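Local atomic coordinates of probable glutathione S-transferase (Pseudomonas aeruginosa, PDB entry 6JWK), a protein that probably acts as a glutathione-dependent maleylpyruvate isomerase, a zeta-class member of the glutathione transferase superfamily. Residues G121-A124 with E125-Q128. Numbering follows the deposited sequence.
Sequences GIDA and EDRQ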
loop_
_atom_site.group_PDB
_atom_site.type_symbol
_atom_site.label_atom_id
_atom_site.label_comp_id
_atom_site.label_asym_id
_atom_site.label_seq_id
_atom_site.Cartn_x
_atom_site.Cartn_y
_atom_site.Cartn_z
ATOM N N GLY B 121 11.580 -19.394 14.659
ATOM C CA GLY B 121 11.743 -19.469 16.128
ATOM C C GLY B 121 12.319 -18.203 16.759
ATOM O O GLY B 121 13.200 -18.326 17.635
ATOM N N ILE B 122 11.859 -17.016 16.352
ATOM C CA ILE B 122 12.317 -15.706 16.925
ATOM C C ILE B 122 11.513 -15.454 18.208
ATOM O O ILE B 122 10.261 -15.576 18.140
ATOM C CB ILE B 122 12.129 -14.576 15.888
ATOM C CG1 ILE B 122 12.778 -14.921 14.542
ATOM C CG2 ILE B 122 12.632 -13.246 16.427
ATOM C CD1 ILE B 122 14.288 -15.130 14.618
ATOM N N ASP B 123 12.168 -15.164 19.349
ATOM C CA ASP B 123 11.430 -14.998 20.643
ATOM C C ASP B 123 10.727 -13.630 20.669
ATOM O O ASP B 123 11.066 -12.767 19.808
ATOM C CB ASP B 123 12.321 -15.150 21.882
ATOM C CG ASP B 123 13.568 -14.298 21.814
ATOM O OD1 ASP B 123 13.502 -13.201 21.234
ATOM O OD2 ASP B 123 14.598 -14.747 22.317
ATOM N N ALA B 124 9.821 -13.456 21.648
ATOM C CA ALA B 124 9.013 -12.243 21.952
ATOM C C ALA B 124 9.903 -10.996 22.001
ATOM O O ALA B 124 9.438 -9.925 21.532
ATOM C CB ALA B 124 8.271 -12.429 23.250
ATOM N N GLU B 125 11.122 -11.134 22.532
ATOM C CA GLU B 125 12.096 -10.025 22.695
ATOM C C GLU B 125 12.638 -9.596 21.336
ATOM O O GLU B 125 12.816 -8.390 21.118
ATOM C CB GLU B 125 13.243 -10.430 23.628
ATOM C CG GLU B 125 14.559 -9.718 23.355
ATOM C CD GLU B 125 15.607 -10.022 24.420
ATOM O OE1 GLU B 125 16.386 -10.993 24.244
ATOM O OE2 GLU B 125 15.631 -9.307 25.440
ATOM N N ASP B 126 13.012 -10.536 20.474
ATOM C CA ASP B 126 13.541 -10.166 19.132
ATOM C C ASP B 126 12.371 -9.661 18.281
ATOM O O ASP B 126 12.604 -8.750 17.505
ATOM C CB ASP B 126 14.325 -11.313 18.504
ATOM C CG ASP B 126 15.616 -11.561 19.256
ATOM O OD1 ASP B 126 16.417 -10.612 19.360
ATOM O OD2 ASP B 126 15.773 -12.678 19.763
ATOM N N ARG B 127 11.184 -10.242 18.453
ATOM C CA ARG B 127 9.926 -9.817 17.776
ATOM C C ARG B 127 9.623 -8.358 18.127
ATOM O O ARG B 127 9.493 -7.555 17.167
ATOM C CB ARG B 127 8.753 -10.729 18.134
ATOM C CG ARG B 127 8.459 -11.723 17.024
ATOM C CD ARG B 127 8.101 -13.088 17.520
ATOM N NE ARG B 127 7.070 -13.013 18.533
ATOM C CZ ARG B 127 6.957 -13.875 19.525
ATOM N NH1 ARG B 127 7.822 -14.858 19.645
ATOM N NH2 ARG B 127 5.991 -13.746 20.399
ATOM N N GLN B 128 9.497 -8.056 19.433
ATOM C CA GLN B 128 9.513 -6.689 20.023
ATOM C C GLN B 128 10.458 -5.768 19.241
ATOM O O GLN B 128 10.000 -4.673 18.806
ATOM C CB GLN B 128 9.962 -6.766 21.490
ATOM C CG GLN B 128 10.683 -5.504 21.992
ATOM C CD GLN B 128 9.624 -4.455 22.003
ATOM O OE1 GLN B 128 8.458 -4.821 21.999
ATOM N NE2 GLN B 128 9.995 -3.197 21.914
#
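D123 OD1 accepts a hydrogen bond from D126 N at 2.8 Å, met nearly along the oxygen's C-O bond. With CG between the backbone N and carbonyl carbon of D123 (chi1 50°), the carboxylate turns back toward that amide. The D126 carboxylate lies close by, its plane 14° from that of D123, and D126 OD2 comes 2.8 Å from D123 OD1, a separation that suggests one of the two acids is protonated. D126 OD1 forms a salt bridge with R129, which may offset part of the local negative charge. The first turn of the helix closes with R127 N to D123 O (2.9 Å) and Q128 N to A124 O (2.8 Å). R127 folds back over the turn, its chain bent at chi2 and chi3, and R127 NH1 donates to a lone pair of I122 O at 3.0 Å. That oxygen lies in the guanidinium plane, while A124 CA sits 3.5 Å above the centre of one face of the R127 guanidinium. Further out, I122 CG2 meets D126 CB at 3.3 Å, a close approach for two carbons, and L120 of the second subunit packs on both residues. After a short link from helix 110-120, D123 is a classic aspartate N-cap, starting helix 124-149 of the all-helical GST C-terminal domain.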